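Local coordinates for protein NAD-dependent epimerase/dehydratase (Veillonella parvula, PDB 4HNG) that probably binds NAD(P) through a Rossmann-type fold, as do related NAD-dependent epimerases and dehydratases, though its own substrate is not established, at residues 66-71 / 92-97; 75-80 / 98-103; 164-169 / 186-191. All blocks are in the same frame, centred on the assembly; numbering follows the deposited sequence. Where two conformers were deposited one is given.

Overall arrangement
From the N terminus, the chain lays down strand 7-11 and its neighbours before helix 64-71, whose residues 66-71 wait for helix 85-97 to close contact 1. Strand 76-79 follows directly, and contact 2 closes the beta-alpha-beta crossover from it through helix 85-97 to strand 102-108, so contacts 1 and 2 cross along the chain rather than nest. Their centres lie about 9 Å apart, and Leu95 and Ile100 join them. Contact 3 comes later, in series, closing the loop between 164-169 and helix 182-193. It lies about 27 Å from contact 1, centre to centre, but meets contact 2 where Phe78 packs on Ile189, linking helices on both sides to one sheet.

Contact 1 (66-71 / 92-97)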
loop_
_atom_site.group_PDB
_atom_site.type_symbol
_atom_site.label_atom_id
_atom_site.label_comp_id
_atom_site.label_asym_id
_atom_site.label_seq_id
_atom_site.Cartn_x
_atom_site.Cartn_y
_atom_site.Cartn_z
ATOM N N LYS A 66 -11.308 5.011 17.019
ATOM C CA LYS A 66 -10.904 3.661 16.654
ATOM C C LYS A 66 -9.615 3.654 15.835
ATOM O O LYS A 66 -8.764 2.787 16.022
ATOM C CB LYS A 66 -12.039 2.924 15.936
ATOM C CG LYS A 66 -13.241 2.657 16.832
ATOM C CD LYS A 66 -14.240 1.728 16.170
ATOM C CE LYS A 66 -15.346 1.314 17.134
ATOM N NZ LYS A 66 -16.298 2.426 17.435
ATOM N N LEU A 67 -9.467 4.632 14.947
ATOM C CA LEU A 67 -8.266 4.725 14.117
ATOM C C LEU A 67 -7.022 4.923 14.979
ATOM O O LEU A 67 -6.000 4.268 14.777
ATOM C CB LEU A 67 -8.411 5.854 13.092
ATOM C CG LEU A 67 -7.262 6.099 12.106
ATOM C CD1 LEU A 67 -6.942 4.841 11.300
ATOM C CD2 LEU A 67 -7.643 7.239 11.183
ATOM N N GLU A 68 -7.116 5.814 15.963
ATOM C CA GLU A 68 -5.996 6.040 16.870
ATOM C C GLU A 68 -5.691 4.789 17.694
ATOM O O GLU A 68 -4.528 4.468 17.929
ATOM C CB GLU A 68 -6.268 7.229 17.803
ATOM C CG GLU A 68 -6.153 8.591 17.121
ATOM C CD GLU A 68 -6.573 9.736 18.025
ATOM O OE1 GLU A 68 -6.563 9.558 19.263
ATOM O OE2 GLU A 68 -6.922 10.813 17.498
ATOM N N GLN A 69 -6.736 4.100 18.153
ATOM C CA GLN A 69 -6.556 2.828 18.848
ATOM C C GLN A 69 -5.743 1.857 17.995
ATOM O O GLN A 69 -4.792 1.238 18.478
ATOM C CB GLN A 69 -7.908 2.200 19.205
ATOM C CG GLN A 69 -7.795 0.874 19.944
ATOM C CD GLN A 69 -9.147 0.231 20.225
ATOM O OE1 GLN A 69 -10.184 0.899 20.228
ATOM N NE2 GLN A 69 -9.137 -1.075 20.461
ATOM N N ALA A 70 -6.115 1.742 16.724
ATOM C CA ALA A 70 -5.478 0.789 15.818
ATOM C C ALA A 70 -3.994 1.058 15.591
ATOM O O ALA A 70 -3.211 0.127 15.432
ATOM C CB ALA A 70 -6.218 0.742 14.489
ATOM N N VAL A 71 -3.597 2.326 15.586
ATOM C CA VAL A 71 -2.199 2.654 15.326
ATOM C C VAL A 71 -1.356 2.884 16.585
ATOM O O VAL A 71 -0.139 3.062 16.492
ATOM C CB VAL A 71 -2.060 3.857 14.353
ATOM C CG1 VAL A 71 -2.809 3.584 13.064
ATOM C CG2 VAL A 71 -2.541 5.156 15.014
ATOM N N VAL A 92 -3.070 10.658 8.658
ATOM C CA VAL A 92 -1.897 11.428 9.052
ATOM C C VAL A 92 -2.077 12.058 10.442
ATOM O O VAL A 92 -1.146 12.077 11.247
ATOM C CB VAL A 92 -1.539 12.505 7.984
ATOM C CG1 VAL A 92 -0.454 13.418 8.490
ATOM C CG2 VAL A 92 -1.107 11.839 6.663
ATOM N N LYS A 93 -3.277 12.561 10.724
ATOM C CA LYS A 93 -3.572 13.129 12.039
ATOM C C LYS A 93 -3.515 12.088 13.150
ATOM O O LYS A 93 -2.981 12.359 14.233
ATOM C CB LYS A 93 -4.926 13.844 12.037
ATOM C CG LYS A 93 -4.868 15.220 11.395
ATOM C CD LYS A 93 -6.160 15.998 11.603
ATOM C CE LYS A 93 -7.272 15.491 10.696
ATOM N NZ LYS A 93 -8.535 16.250 10.913
ATOM N N ALA A 94 -4.058 10.901 12.885
ATOM C CA ALA A 94 -4.020 9.838 13.884
ATOM C C ALA A 94 -2.585 9.423 14.183
ATOM O O ALA A 94 -2.211 9.271 15.355
ATOM C CB ALA A 94 -4.836 8.635 13.432
ATOM N N LEU A 95 -1.791 9.235 13.127
ATOM C CA LEU A 95 -0.375 8.897 13.289
ATOM C C LEU A 95 0.329 9.998 14.093
ATOM O O LEU A 95 1.134 9.721 14.999
ATOM C CB LEU A 95 0.318 8.694 11.931
ATOM C CG LEU A 95 -0.349 7.601 11.091
ATOM C CD1 LEU A 95 0.194 7.579 9.666
ATOM C CD2 LEU A 95 -0.202 6.244 11.757
ATOM N N SER A 96 0.034 11.253 13.758
ATOM C CA SER A 96 0.617 12.389 14.464
ATOM C C SER A 96 0.342 12.346 15.970
ATOM O O SER A 96 1.244 12.500 16.787
ATOM C CB SER A 96 0.117 13.712 13.876
ATOM O OG SER A 96 0.675 14.800 14.579
ATOM N N ARG A 97 -0.912 12.091 16.319
ATOM C CA ARG A 97 -1.319 12.073 17.715
ATOM C C ARG A 97 -0.711 10.903 18.485
ATOM O O ARG A 97 -0.509 11.001 19.698
ATOM C CB ARG A 97 -2.844 12.037 17.795
ATOM C CG ARG A 97 -3.497 13.303 17.271
ATOM C CD ARG A 97 -5.013 13.184 17.273
ATOM N NE ARG A 97 -5.629 14.000 16.228
ATOM C CZ ARG A 97 -6.482 14.992 16.451
ATOM N NH1 ARG A 97 -6.839 15.300 17.692
ATOM N NH2 ARG A 97 -6.987 15.670 15.427
#
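The Ala94 methyl is the small bump of this helix pair: CB sits 3.8 Å from Leu67 CG and 3.9 Å from Glu68 CG, in the hollow between those two side chains. Leu67 reaches it with CG anti to the backbone N (chi1 -179°), and its CD2 also lies against the methyl. One turn further on, Val71 turns its CG1 branch to Leu95, whose CD2 lies 3.9 Å from that CG1; the two side chains cross at about a right angle, although Leu95 leaves its helix facing away and only its end swings back. The small alanine lets the backbones come close, with Glu68 CA and Ala94 CA 5.2 Å apart, and the axes cross at -55°.

Toward solvent, the extended Glu68 carries its carboxylate over the aliphatic part of Arg97, OE2 being 3.1 Å from Arg97 CD. The salt bridge from OE2 to Arg97 NE is long, 3.7 Å, and OE2 stands well out of the guanidinium plane, so charge attraction rather than a directed N-H holds the pair. With Glu68 cut back to an alanine, Arg97 would probably lose this opposite charge and Ala94 the cover on one flank. Beneath the helices, Leu67 rests on Leu11 and Val71 on Thr9 of strand 7-11, Leu67 also meets Tyr36 of strand 32-37, and Leu95 packs on Ile100 and Leu147.

Contact 2 (75-80 / 98-103)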
loop_
_atom_site.group_PDB
_atom_site.type_symbol
_atom_site.label_atom_id
_atom_site.label_comp_id
_atom_site.label_asym_id
_atom_site.label_seq_id
_atom_site.Cartn_x
_atom_site.Cartn_y
_atom_site.Cartn_z
ATOM N N GLU A 75 4.728 0.133 15.033
ATOM C CA GLU A 75 6.091 0.514 14.686
ATOM C C GLU A 75 6.151 0.895 13.213
ATOM O O GLU A 75 7.016 1.669 12.796
ATOM C CB GLU A 75 7.057 -0.619 15.020
ATOM C CG GLU A 75 7.195 -0.849 16.511
ATOM C CD GLU A 75 7.994 -2.079 16.840
ATOM O OE1 GLU A 75 8.362 -2.818 15.905
ATOM O OE2 GLU A 75 8.248 -2.305 18.039
ATOM N N VAL A 76 5.214 0.344 12.447
ATOM C CA VAL A 76 5.052 0.671 11.038
ATOM C C VAL A 76 3.584 0.529 10.664
ATOM O O VAL A 76 2.878 -0.332 11.191
ATOM C CB VAL A 76 5.927 -0.228 10.139
ATOM C CG1 VAL A 76 5.546 -1.694 10.310
ATOM C CG2 VAL A 76 5.801 0.186 8.684
ATOM N N VAL A 77 3.110 1.391 9.773
ATOM C CA VAL A 77 1.726 1.375 9.331
ATOM C C VAL A 77 1.682 1.204 7.817
ATOM O O VAL A 77 2.382 1.919 7.098
ATOM C CB VAL A 77 1.001 2.681 9.740
ATOM C CG1 VAL A 77 -0.403 2.713 9.177
ATOM C CG2 VAL A 77 0.967 2.812 11.269
ATOM N N PHE A 78 0.893 0.239 7.349
ATOM C CA PHE A 78 0.707 0.009 5.923
ATOM C C PHE A 78 -0.665 0.542 5.545
ATOM O O PHE A 78 -1.668 0.158 6.147
ATOM C CB PHE A 78 0.809 -1.484 5.603
ATOM C CG PHE A 78 0.531 -1.818 4.161
ATOM C CD1 PHE A 78 1.494 -1.561 3.202
ATOM C CD2 PHE A 78 -0.681 -2.367 3.766
ATOM C CE1 PHE A 78 1.248 -1.858 1.873
ATOM C CE2 PHE A 78 -0.931 -2.667 2.430
ATOM C CZ PHE A 78 0.044 -2.405 1.487
ATOM N N VAL A 79 -0.716 1.435 4.559
ATOM C CA VAL A 79 -1.981 1.979 4.066
ATOM C C VAL A 79 -2.334 1.304 2.740
ATOM O O VAL A 79 -1.699 1.572 1.707
ATOM C CB VAL A 79 -1.881 3.500 3.865
ATOM C CG1 VAL A 79 -3.182 4.085 3.351
ATOM C CG2 VAL A 79 -1.450 4.184 5.156
ATOM N N GLY A 80 -3.313 0.411 2.764
ATOM C CA GLY A 80 -3.611 -0.402 1.597
ATOM C C GLY A 80 -4.216 0.336 0.412
ATOM O O GLY A 80 -4.131 -0.130 -0.725
ATOM N N LYS A 98 -0.402 9.814 17.783
ATOM C CA LYS A 98 0.171 8.637 18.432
ATOM C C LYS A 98 1.682 8.511 18.229
ATOM O O LYS A 98 2.286 7.490 18.572
ATOM C CB LYS A 98 -0.552 7.363 17.978
ATOM C CG LYS A 98 -2.005 7.318 18.437
ATOM C CD LYS A 98 -2.098 7.474 19.955
ATOM C CE LYS A 98 -3.526 7.685 20.412
ATOM N NZ LYS A 98 -3.586 7.814 21.893
ATOM N N ASN A 99 2.286 9.560 17.682
ATOM C CA ASN A 99 3.740 9.616 17.500
ATOM C C ASN A 99 4.295 8.494 16.630
ATOM O O ASN A 99 5.400 8.007 16.868
ATOM C CB ASN A 99 4.439 9.635 18.858
ATOM C CG ASN A 99 4.056 10.847 19.685
ATOM O OD1 ASN A 99 4.141 11.984 19.220
ATOM N ND2 ASN A 99 3.605 10.608 20.911
ATOM N N ILE A 100 3.526 8.104 15.617
ATOM C CA ILE A 100 3.931 7.063 14.689
ATOM C C ILE A 100 4.602 7.698 13.470
ATOM O O ILE A 100 4.064 8.639 12.886
ATOM C CB ILE A 100 2.696 6.262 14.220
ATOM C CG1 ILE A 100 1.837 5.830 15.418
ATOM C CG2 ILE A 100 3.113 5.082 13.340
ATOM C CD1 ILE A 100 2.539 4.940 16.415
ATOM N N ARG A 101 5.762 7.178 13.078
ATOM C CA ARG A 101 6.592 7.822 12.052
ATOM C C ARG A 101 6.622 7.095 10.708
ATOM O O ARG A 101 6.647 7.731 9.656
ATOM C CB ARG A 101 8.039 7.977 12.539
ATOM C CG ARG A 101 8.213 8.428 13.985
ATOM C CD ARG A 101 7.787 9.863 14.217
ATOM N NE ARG A 101 8.091 10.275 15.587
ATOM C CZ ARG A 101 7.562 11.335 16.190
ATOM N NH1 ARG A 101 6.688 12.099 15.549
ATOM N NH2 ARG A 101 7.901 11.625 17.438
ATOM N N ARG A 102 6.600 5.766 10.740
ATOM C CA ARG A 102 6.892 4.968 9.551
ATOM C C ARG A 102 5.633 4.494 8.847
ATOM O O ARG A 102 4.801 3.820 9.444
ATOM C CB ARG A 102 7.779 3.771 9.935
ATOM C CG ARG A 102 8.230 2.941 8.743
ATOM C CD ARG A 102 9.417 3.606 8.012
ATOM N NE ARG A 102 9.860 2.783 6.882
ATOM C CZ ARG A 102 9.528 2.990 5.610
ATOM N NH1 ARG A 102 8.752 4.012 5.268
ATOM N NH2 ARG A 102 9.962 2.164 4.663
ATOM N N VAL A 103 5.506 4.827 7.561
ATOM C CA VAL A 103 4.309 4.517 6.778
ATOM C C VAL A 103 4.672 4.014 5.391
ATOM O O VAL A 103 5.501 4.628 4.714
ATOM C CB VAL A 103 3.424 5.774 6.580
ATOM C CG1 VAL A 103 2.317 5.505 5.562
ATOM C CG2 VAL A 103 2.843 6.238 7.905
HETATM O O HOH W 1 7.077 4.596 13.472
#
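Val77 and Ile100 meet methyl to methyl at the apolar centre, Val77 CG2 lying 3.7 Å from Ile100 CG2 with the side chains crossing at about a right angle. Ile100 can present this methyl because CG2 stands anti to its backbone N, while CG1 lies beside that N, anti to the carbonyl carbon. Val77 and Val103 point to the same face of the sheet, where Leu95 of helix 85-97 packs on both and on Ile100. Farther along, Val79 CG2 comes within 4.0 Å of Val103 CG1, the two valines crossing at a slant.

The backbones join as parallel strands. Val77 N donates to Arg102 O at 3.0 Å. The same oxygen also receives a CA-H...O contact from Val76, and Val77 O receives another from Val103 CA at 3.3 Å. This is the pairing of a beta-alpha-beta crossover, in which strand 76-79, helix 85-97 and strand 102-108 form one unit of the Rossmann-type fold.

Outward, Arg102 runs beside Val76, its CG 3.7 Å from Val76 CG2, the two side chains pointing the same way. A bend at chi2 (80°) then takes the guanidinium away to Thr150 and the carbonyl of Asn148. At the strand entrance water 1 donates to Glu75 O at 3.0 Å and accepts from Arg101 N at 2.9 Å, bridging the two segments just before they pair. The Glu75 carboxylate is held by the backbone of Lys6.

Chemically, direct polar pairing across these segments rests on backbone groups: aliphatic branches pack on the face that helix 85-97 covers, and Arg102 lends its methylenes here while its charged end is spent on strand 148-158.

Contact 3 (164-169 / 186-191); sequences TDYELI and VKAIFD
Lys187 NZ is gripped from two directions: it donates to Thr164 O at 3.0 Å, approaching from above the carbonyl plane (48° out of it) rather than on a lone pair, and to water 2 at 2.8 Å. That water also accepts from Tyr166 N, so the ammonium and the backbone just ahead of the strand share it. A bend at chi3 (78°) turns the lysine toward the loop and sets CE at the edge of the Tyr166 ring, 3.3 Å from CE2. Asp165 OD1 lies farther off, a nearby opposite charge beyond salt-bridge range.

Tyr166 leads into strand 167-169, which pairs antiparallel with strand 204-209 beside helix 182-193 of the Rossmann-type domain, where Lys187 and Asp191 stand one turn apart; its ring bridges this extension of the sheet and the helix, and also touches Val208. Ala188 CB sits almost squarely over one ring face, a CH-pi contact 3.5 Å from the centroid and 6° off the normal. At the far end of the ring, Tyr166 OH donates to Asp191 OD2 at 2.6 Å, using the carboxylate's anti lone pair, with ring and carboxylate planes turned well away from each other.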
loop_
_atom_site.group_PDB
_atom_site.type_symbol
_atom_site.label_atom_id
_atom_site.label_comp_id
_atom_site.label_asym_id
_atom_site.label_seq_id
_atom_site.Cartn_x
_atom_site.Cartn_y
_atom_site.Cartn_z
ATOM N N THR A 164 6.287 -13.711 -9.266
ATOM C CA THR A 164 6.676 -12.965 -8.071
ATOM C C THR A 164 7.788 -11.944 -8.323
ATOM O O THR A 164 8.278 -11.310 -7.391
ATOM C CB THR A 164 7.113 -13.904 -6.928
ATOM O OG1 THR A 164 8.135 -14.790 -7.402
ATOM C CG2 THR A 164 5.932 -14.726 -6.435
ATOM N N ASP A 165 8.178 -11.790 -9.583
ATOM C CA ASP A 165 9.257 -10.874 -9.949
ATOM C C ASP A 165 8.778 -9.433 -9.974
ATOM O O ASP A 165 7.721 -9.122 -10.537
ATOM C CB ASP A 165 9.828 -11.233 -11.324
ATOM C CG ASP A 165 10.904 -12.298 -11.250
ATOM O OD1 ASP A 165 10.921 -13.072 -10.269
ATOM O OD2 ASP A 165 11.733 -12.359 -12.183
ATOM N N TYR A 166 9.562 -8.547 -9.364
ATOM C CA TYR A 166 9.278 -7.123 -9.442
ATOM C C TYR A 166 10.545 -6.339 -9.689
ATOM O O TYR A 166 11.652 -6.829 -9.478
ATOM C CB TYR A 166 8.597 -6.597 -8.170
ATOM C CG TYR A 166 9.489 -6.575 -6.950
ATOM C CD1 TYR A 166 10.278 -5.464 -6.660
ATOM C CD2 TYR A 166 9.538 -7.658 -6.080
ATOM C CE1 TYR A 166 11.085 -5.435 -5.545
ATOM C CE2 TYR A 166 10.352 -7.640 -4.954
ATOM C CZ TYR A 166 11.129 -6.532 -4.697
ATOM O OH TYR A 166 11.934 -6.516 -3.581
ATOM N N GLU A 167 10.366 -5.114 -10.158
ATOM C CA GLU A 167 11.447 -4.139 -10.122
ATOM C C GLU A 167 10.935 -2.827 -9.563
ATOM O O GLU A 167 9.739 -2.516 -9.647
ATOM C CB GLU A 167 12.074 -3.936 -11.501
ATOM C CG GLU A 167 11.099 -3.409 -12.532
ATOM C CD GLU A 167 11.679 -3.404 -13.942
ATOM O OE1 GLU A 167 12.901 -3.616 -14.102
ATOM O OE2 GLU A 167 10.901 -3.200 -14.900
ATOM N N LEU A 168 11.851 -2.063 -8.977
ATOM C CA LEU A 168 11.536 -0.778 -8.358
ATOM C C LEU A 168 11.981 0.330 -9.297
ATOM O O LEU A 168 13.106 0.316 -9.816
ATOM C CB LEU A 168 12.226 -0.647 -6.997
ATOM C CG LEU A 168 11.834 -1.730 -5.988
ATOM C CD1 LEU A 168 12.615 -1.556 -4.696
ATOM C CD2 LEU A 168 10.328 -1.747 -5.702
ATOM N N ILE A 169 11.070 1.262 -9.555
ATOM C CA ILE A 169 11.300 2.313 -10.539
ATOM C C ILE A 169 11.387 3.652 -9.818
ATOM O O ILE A 169 10.410 4.115 -9.253
ATOM C CB ILE A 169 10.163 2.341 -11.576
ATOM C CG1 ILE A 169 10.082 0.988 -12.289
ATOM C CG2 ILE A 169 10.383 3.465 -12.588
ATOM C CD1 ILE A 169 8.828 0.791 -13.128
ATOM N N VAL A 186 3.445 -7.833 -2.955
ATOM C CA VAL A 186 3.568 -8.285 -1.569
ATOM C C VAL A 186 5.028 -8.634 -1.250
ATOM O O VAL A 186 5.537 -8.296 -0.182
ATOM C CB VAL A 186 2.606 -9.448 -1.248
ATOM C CG1 VAL A 186 3.003 -10.147 0.061
ATOM C CG2 VAL A 186 1.172 -8.928 -1.187
ATOM N N LYS A 187 5.719 -9.283 -2.180
ATOM C CA LYS A 187 7.131 -9.571 -1.974
ATOM C C LYS A 187 7.942 -8.275 -1.829
ATOM O O LYS A 187 8.829 -8.168 -0.975
ATOM C CB LYS A 187 7.696 -10.430 -3.107
ATOM C CG LYS A 187 8.989 -11.145 -2.727
ATOM C CD LYS A 187 9.593 -11.906 -3.904
ATOM C CE LYS A 187 10.311 -10.956 -4.855
ATOM N NZ LYS A 187 10.912 -11.646 -6.031
ATOM N N ALA A 188 7.626 -7.279 -2.648
ATOM C CA ALA A 188 8.314 -5.993 -2.527
ATOM C C ALA A 188 8.075 -5.331 -1.170
ATOM O O ALA A 188 9.007 -4.809 -0.586
ATOM C CB ALA A 188 7.945 -5.048 -3.677
ATOM N N ILE A 189 6.836 -5.371 -0.676
ATOM C CA ILE A 189 6.521 -4.783 0.619
ATOM C C ILE A 189 7.270 -5.529 1.714
ATOM O O ILE A 189 7.870 -4.914 2.607
ATOM C CB ILE A 189 5.024 -4.831 0.898
ATOM C CG1 ILE A 189 4.259 -3.929 -0.085
ATOM C CG2 ILE A 189 4.759 -4.382 2.323
ATOM C CD1 ILE A 189 2.783 -4.299 -0.219
ATOM N N PHE A 190 7.254 -6.858 1.630
ATOM C CA PHE A 190 7.985 -7.702 2.571
ATOM C C PHE A 190 9.455 -7.347 2.579
ATOM O O PHE A 190 10.064 -7.221 3.637
ATOM C CB PHE A 190 7.816 -9.169 2.177
ATOM C CG PHE A 190 8.495 -10.134 3.105
ATOM C CD1 PHE A 190 7.791 -10.723 4.142
ATOM C CD2 PHE A 190 9.830 -10.470 2.929
ATOM C CE1 PHE A 190 8.409 -11.624 4.996
ATOM C CE2 PHE A 190 10.456 -11.366 3.782
ATOM C CZ PHE A 190 9.739 -11.947 4.816
ATOM N N ASP A 191 10.026 -7.190 1.387
ATOM C CA ASP A 191 11.436 -6.854 1.259
ATOM C C ASP A 191 11.751 -5.473 1.841
ATOM O O ASP A 191 12.793 -5.278 2.468
ATOM C CB ASP A 191 11.889 -6.931 -0.208
ATOM C CG ASP A 191 11.955 -8.360 -0.729
ATOM O OD1 ASP A 191 12.013 -9.297 0.096
ATOM O OD2 ASP A 191 11.965 -8.548 -1.968
HETATM O O HOH W 2 12.010 -9.797 -7.883
#